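Exocyst complex component EXO70 (Saccharomyces cerevisiae, PDB 2B1E) helps assemble the exocyst, the complex that tethers secretory vesicles to sites of exocytosis, as one of its eight subunits. Local coordinates at residues S246-E251 / S324-G329; S318-F323 / S373-T378. All blocks are in the same frame, centred on the assembly; numbering follows the deposited sequence.

Interaction 1: S246-E251 / S324-G329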
loop_
_atom_site.group_PDB
_atom_site.type_symbol
_atom_site.label_atom_id
_atom_site.label_comp_id
_atom_site.label_asym_id
_atom_site.label_seq_id
_atom_site.Cartn_x
_atom_site.Cartn_y
_atom_site.Cartn_z
ATOM N N SER A 246 -1.547 3.178 5.921
ATOM C CA SER A 246 -0.208 2.619 5.823
ATOM C C SER A 246 0.359 2.807 4.418
ATOM O O SER A 246 1.565 2.992 4.249
ATOM C CB SER A 246 -0.232 1.133 6.178
ATOM O OG SER A 246 -1.088 0.420 5.307
ATOM N N PHE A 247 -0.506 2.757 3.410
ATOM C CA PHE A 247 -0.056 2.938 2.033
ATOM C C PHE A 247 0.552 4.326 1.850
ATOM O O PHE A 247 1.527 4.489 1.114
ATOM C CB PHE A 247 -1.217 2.756 1.047
ATOM C CG PHE A 247 -1.710 1.340 0.934
ATOM C CD1 PHE A 247 -0.813 0.281 0.809
ATOM C CD2 PHE A 247 -3.076 1.065 0.908
ATOM C CE1 PHE A 247 -1.269 -1.030 0.656
ATOM C CE2 PHE A 247 -3.542 -0.239 0.756
ATOM C CZ PHE A 247 -2.636 -1.289 0.630
ATOM N N GLU A 248 -0.024 5.322 2.519
ATOM C CA GLU A 248 0.478 6.689 2.418
ATOM C C GLU A 248 1.744 6.875 3.249
ATOM O O GLU A 248 2.569 7.738 2.951
ATOM C CB GLU A 248 -0.586 7.691 2.870
ATOM C CG GLU A 248 -1.857 7.652 2.040
ATOM C CD GLU A 248 -2.877 8.681 2.486
ATOM O OE1 GLU A 248 -4.057 8.550 2.100
ATOM O OE2 GLU A 248 -2.503 9.621 3.216
ATOM N N LEU A 249 1.889 6.074 4.299
ATOM C CA LEU A 249 3.073 6.146 5.142
ATOM C C LEU A 249 4.239 5.517 4.395
ATOM O O LEU A 249 5.361 6.019 4.442
ATOM C CB LEU A 249 2.838 5.416 6.465
ATOM C CG LEU A 249 1.871 6.090 7.444
ATOM C CD1 LEU A 249 1.664 5.194 8.660
ATOM C CD2 LEU A 249 2.427 7.449 7.869
ATOM N N VAL A 250 3.973 4.415 3.702
ATOM C CA VAL A 250 5.012 3.745 2.927
ATOM C C VAL A 250 5.563 4.735 1.906
ATOM O O VAL A 250 6.773 4.808 1.684
ATOM C CB VAL A 250 4.452 2.506 2.183
ATOM C CG1 VAL A 250 5.481 1.981 1.185
ATOM C CG2 VAL A 250 4.093 1.413 3.190
ATOM N N GLU A 251 4.665 5.501 1.294
ATOM C CA GLU A 251 5.047 6.497 0.300
ATOM C C GLU A 251 5.906 7.595 0.934
ATOM O O GLU A 251 6.839 8.111 0.315
ATOM C CB GLU A 251 3.793 7.121 -0.313
ATOM C CG GLU A 251 4.079 8.282 -1.252
ATOM C CD GLU A 251 2.827 9.046 -1.636
ATOM O OE1 GLU A 251 2.964 10.121 -2.261
ATOM O OE2 GLU A 251 1.708 8.573 -1.314
ATOM N N SER A 324 -9.214 -1.355 -3.715
ATOM C CA SER A 324 -9.105 -0.887 -5.094
ATOM C C SER A 324 -8.992 0.628 -5.224
ATOM O O SER A 324 -8.619 1.132 -6.281
ATOM C CB SER A 324 -10.307 -1.366 -5.915
ATOM O OG SER A 324 -11.487 -0.662 -5.561
ATOM N N GLU A 325 -9.326 1.360 -4.166
ATOM C CA GLU A 325 -9.239 2.814 -4.210
ATOM C C GLU A 325 -7.793 3.241 -3.981
ATOM O O GLU A 325 -7.435 4.407 -4.160
ATOM C CB GLU A 325 -10.158 3.439 -3.155
ATOM C CG GLU A 325 -11.629 3.083 -3.341
ATOM C CD GLU A 325 -12.539 3.758 -2.324
ATOM O OE1 GLU A 325 -12.223 3.721 -1.114
ATOM O OE2 GLU A 325 -13.577 4.317 -2.737
ATOM N N TYR A 326 -6.968 2.278 -3.585
ATOM C CA TYR A 326 -5.550 2.508 -3.335
ATOM C C TYR A 326 -4.754 1.622 -4.284
ATOM O O TYR A 326 -3.932 0.814 -3.855
ATOM C CB TYR A 326 -5.194 2.155 -1.887
ATOM C CG TYR A 326 -5.665 3.159 -0.859
ATOM C CD1 TYR A 326 -4.773 4.065 -0.283
ATOM C CD2 TYR A 326 -6.997 3.193 -0.446
ATOM C CE1 TYR A 326 -5.197 4.980 0.683
ATOM C CE2 TYR A 326 -7.432 4.103 0.517
ATOM C CZ TYR A 326 -6.529 4.993 1.078
ATOM O OH TYR A 326 -6.957 5.892 2.033
ATOM N N LYS A 327 -5.012 1.774 -5.580
ATOM C CA LYS A 327 -4.324 0.982 -6.589
ATOM C C LYS A 327 -2.807 1.031 -6.414
ATOM O O LYS A 327 -2.153 -0.008 -6.307
ATOM C CB LYS A 327 -4.698 1.474 -7.992
ATOM C CG LYS A 327 -3.903 0.804 -9.102
ATOM C CD LYS A 327 -4.298 1.323 -10.475
ATOM C CE LYS A 327 -3.283 0.893 -11.523
ATOM N NZ LYS A 327 -3.051 -0.579 -11.500
ATOM N N ASN A 328 -2.257 2.239 -6.374
ATOM C CA ASN A 328 -0.817 2.423 -6.222
ATOM C C ASN A 328 -0.247 1.712 -4.997
ATOM O O ASN A 328 0.735 0.975 -5.101
ATOM C CB ASN A 328 -0.488 3.917 -6.165
ATOM C CG ASN A 328 -0.876 4.647 -7.440
ATOM O OD1 ASN A 328 -0.449 4.273 -8.533
ATOM N ND2 ASN A 328 -1.687 5.692 -7.305
ATOM N N GLY A 329 -0.859 1.932 -3.838
ATOM C CA GLY A 329 -0.383 1.288 -2.624
ATOM C C GLY A 329 -0.369 -0.229 -2.721
ATOM O O GLY A 329 0.656 -0.868 -2.468
#
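Phe247 lies against Gly329 and Tyr326, where helix 245-259 meets the start of helix 327-333. Its CB already touches both partners, Tyr326 CD1 and Gly329 CA. The first torsion puts CG beside the backbone N, anti to the carbonyl carbon (chi1 -70°), and the ring reaches across to the other segment. Phe247 CG is 3.8 Å from Gly329 CA. From there the two sides of the ring have different partners. CD1 and CE1 pack on the Gly329 backbone, with Phe247 CE1 3.6 Å from Gly329 C. On the other side Phe247 CD2 lies 3.6 Å from Tyr326 CD1. CE2 meets Tyr326 CB, and CZ ends near Gly329 C. Gly329 CA sits over the ring face, 4.0 Å from the Phe247 centroid, a CH-pi contact. Gly329 has no side chain, and Phe247 CA and Gly329 CA come within 5.0 Å. The Phe247 and Tyr326 rings meet obliquely, with planes 38° apart. With Phe247 cut back to an alanine, a gap would probably open beside Gly329, and Tyr326 would lose one of its two aromatic neighbours, the other being Phe244. Glu248 OE1 lies at the edge of the Tyr326 ring but is hydrogen-bonded to Gly176 N. Tyr326 is the N-cap residue of helix 327-333. The contact ties together helices of the elongated, all-helical Exo70 rod. Phe247 also touches Leu285 of helix 268-299, while Glu248 reaches Asn181 of helix 180-201.

Interaction 2: S318-F323 / S373-T378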
loop_
_atom_site.group_PDB
_atom_site.type_symbol
_atom_site.label_atom_id
_atom_site.label_comp_id
_atom_site.label_asym_id
_atom_site.label_seq_id
_atom_site.Cartn_x
_atom_site.Cartn_y
_atom_site.Cartn_z
ATOM N N SER A 318 -17.016 -4.590 0.131
ATOM C CA SER A 318 -16.781 -3.210 0.536
ATOM C C SER A 318 -15.284 -3.091 0.819
ATOM O O SER A 318 -14.630 -2.131 0.406
ATOM C CB SER A 318 -17.574 -2.879 1.801
ATOM O OG SER A 318 -17.381 -1.526 2.185
ATOM N N ARG A 319 -14.751 -4.089 1.512
ATOM C CA ARG A 319 -13.335 -4.127 1.857
ATOM C C ARG A 319 -12.467 -4.118 0.600
ATOM O O ARG A 319 -11.542 -3.310 0.480
ATOM C CB ARG A 319 -13.039 -5.374 2.700
ATOM C CG ARG A 319 -11.567 -5.613 3.007
ATOM C CD ARG A 319 -10.945 -4.486 3.824
ATOM N NE ARG A 319 -11.603 -4.287 5.114
ATOM C CZ ARG A 319 -11.190 -3.418 6.032
ATOM N NH1 ARG A 319 -10.118 -2.671 5.805
ATOM N NH2 ARG A 319 -11.848 -3.289 7.177
ATOM N N LEU A 320 -12.760 -5.021 -0.333
ATOM C CA LEU A 320 -12.004 -5.086 -1.581
ATOM C C LEU A 320 -12.199 -3.779 -2.349
ATOM O O LEU A 320 -11.289 -3.303 -3.036
ATOM C CB LEU A 320 -12.474 -6.275 -2.433
ATOM C CG LEU A 320 -12.168 -7.674 -1.888
ATOM C CD1 LEU A 320 -12.713 -8.731 -2.837
ATOM C CD2 LEU A 320 -10.662 -7.839 -1.713
ATOM N N ARG A 321 -13.391 -3.204 -2.213
ATOM C CA ARG A 321 -13.745 -1.951 -2.871
ATOM C C ARG A 321 -12.844 -0.829 -2.373
ATOM O O ARG A 321 -12.484 0.073 -3.127
ATOM C CB ARG A 321 -15.208 -1.603 -2.578
ATOM C CG ARG A 321 -15.735 -0.360 -3.301
ATOM C CD ARG A 321 -15.719 -0.557 -4.806
ATOM N NE ARG A 321 -16.663 0.318 -5.500
ATOM C CZ ARG A 321 -16.447 1.597 -5.793
ATOM N NH1 ARG A 321 -15.303 2.187 -5.458
ATOM N NH2 ARG A 321 -17.386 2.290 -6.423
ATOM N N LYS A 322 -12.483 -0.888 -1.096
ATOM C CA LYS A 322 -11.620 0.129 -0.511
ATOM C C LYS A 322 -10.177 -0.129 -0.935
ATOM O O LYS A 322 -9.412 0.808 -1.174
ATOM C CB LYS A 322 -11.743 0.115 1.013
ATOM C CG LYS A 322 -13.171 0.293 1.521
ATOM C CD LYS A 322 -13.231 0.340 3.041
ATOM C CE LYS A 322 -14.664 0.240 3.543
ATOM N NZ LYS A 322 -15.550 1.285 2.956
ATOM N N PHE A 323 -9.818 -1.404 -1.030
ATOM C CA PHE A 323 -8.481 -1.809 -1.449
ATOM C C PHE A 323 -8.212 -1.255 -2.846
ATOM O O PHE A 323 -7.129 -0.744 -3.123
ATOM C CB PHE A 323 -8.383 -3.335 -1.488
ATOM C CG PHE A 323 -7.755 -3.946 -0.272
ATOM C CD1 PHE A 323 -6.372 -3.992 -0.136
ATOM C CD2 PHE A 323 -8.545 -4.502 0.731
ATOM C CE1 PHE A 323 -5.782 -4.583 0.981
ATOM C CE2 PHE A 323 -7.964 -5.098 1.853
ATOM C CZ PHE A 323 -6.580 -5.138 1.977
ATOM N N SER A 373 -8.703 -12.355 -6.623
ATOM C CA SER A 373 -9.326 -13.609 -7.030
ATOM C C SER A 373 -9.306 -14.600 -5.869
ATOM O O SER A 373 -10.263 -15.344 -5.666
ATOM C CB SER A 373 -8.595 -14.200 -8.245
ATOM O OG SER A 373 -8.855 -13.451 -9.428
ATOM N N ASP A 374 -8.217 -14.605 -5.107
ATOM C CA ASP A 374 -8.107 -15.504 -3.961
ATOM C C ASP A 374 -9.150 -15.132 -2.910
ATOM O O ASP A 374 -9.738 -16.008 -2.273
ATOM C CB ASP A 374 -6.707 -15.435 -3.347
ATOM C CG ASP A 374 -5.692 -16.259 -4.117
ATOM O OD1 ASP A 374 -6.086 -16.944 -5.083
ATOM O OD2 ASP A 374 -4.498 -16.225 -3.749
ATOM N N CYS A 375 -9.382 -13.832 -2.745
ATOM C CA CYS A 375 -10.366 -13.340 -1.787
ATOM C C CYS A 375 -11.777 -13.794 -2.153
ATOM O O CYS A 375 -12.545 -14.229 -1.289
ATOM C CB CYS A 375 -10.328 -11.806 -1.718
ATOM S SG CYS A 375 -8.975 -11.111 -0.714
ATOM N N ILE A 376 -12.123 -13.683 -3.433
ATOM C CA ILE A 376 -13.446 -14.085 -3.891
ATOM C C ILE A 376 -13.593 -15.602 -3.794
ATOM O O ILE A 376 -14.666 -16.098 -3.461
ATOM C CB ILE A 376 -13.702 -13.586 -5.327
ATOM C CG1 ILE A 376 -13.689 -12.053 -5.329
ATOM C CG2 ILE A 376 -15.053 -14.081 -5.831
ATOM C CD1 ILE A 376 -13.646 -11.437 -6.715
ATOM N N ASP A 377 -12.514 -16.336 -4.065
ATOM C CA ASP A 377 -12.553 -17.794 -3.948
ATOM C C ASP A 377 -12.814 -18.173 -2.489
ATOM O O ASP A 377 -13.606 -19.076 -2.191
ATOM C CB ASP A 377 -11.217 -18.423 -4.358
ATOM C CG ASP A 377 -11.091 -18.636 -5.856
ATOM O OD1 ASP A 377 -12.084 -18.449 -6.591
ATOM O OD2 ASP A 377 -9.978 -19.005 -6.294
ATOM N N THR A 378 -12.122 -17.488 -1.583
ATOM C CA THR A 378 -12.249 -17.761 -0.158
ATOM C C THR A 378 -13.663 -17.487 0.328
ATOM O O THR A 378 -14.203 -18.235 1.138
ATOM C CB THR A 378 -11.235 -16.918 0.653
ATOM O OG1 THR A 378 -9.915 -17.183 0.162
ATOM C CG2 THR A 378 -11.304 -17.272 2.142
#
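This is a small, buried, apolar helix-to-helix contact inside the C-terminal Exo70 region. It joins helix 311-323 to helix 364-391 through three side chains, and only 103 Å² is buried between the segments. Leu320 supplies one side of it. Its CB points toward the other helix, and CG stands beside the backbone N (chi1 -68°). Both methyls then touch helix 364-391. Leu320 CD2 lies 3.8 Å from Cys375 SG. Leu320 CD1 packs on Cys375 CB at 4.0 Å, and CD2 is equally near that carbon. The cysteine CB therefore touches both methyls, while its sulfur meets one. Cys375 SG is also turned beside its own backbone N, which sets it against CD2. Leu320 CD1 has a looser neighbour in Ile376 CG1, at 4.3 Å. The CB of Ile376 does not point at helix 311-323, but the end of its side chain comes nearer. The backbones stay well apart, with Leu320 CA 8.4 Å from Cys375 CA, and the side chains alone bridge the distance. Such apolar packing between helices builds the elongated, strand-free rod of the Exo70 family. Cys375 also rests on Ile290 and Ile293 of helix 268-299. Ile376 packs on Leu421 and Val424 of helix 410-429 and on Leu445 and Leu448 of helix 440-473. Helix 364-391 is thus enclosed by several helices here, with helix 311-323 covering one part of its surface.

Interactions 1 and 2 have centres 16 Å apart. Segment 318-323 runs directly into 324-329, so the turn from helix 311-323 to helix 327-333 joins them. In sequence the segments alternate: 246-251, 318-323, 324-329, 373-378. Through this turn the chain contacts helix 245-259 by residues 324-329 and helix 364-391 by residues 318-323. Apart from this join, the two contacts do not touch each other. Phe244 is a shared neighbour, since its ring also meets Phe323, edge-to-face, beside interaction 2. Interaction 1 lies about 4 Å from the chain centre and interaction 2 about 15 Å, measured centre to centre. Neither contact includes a bound ligand.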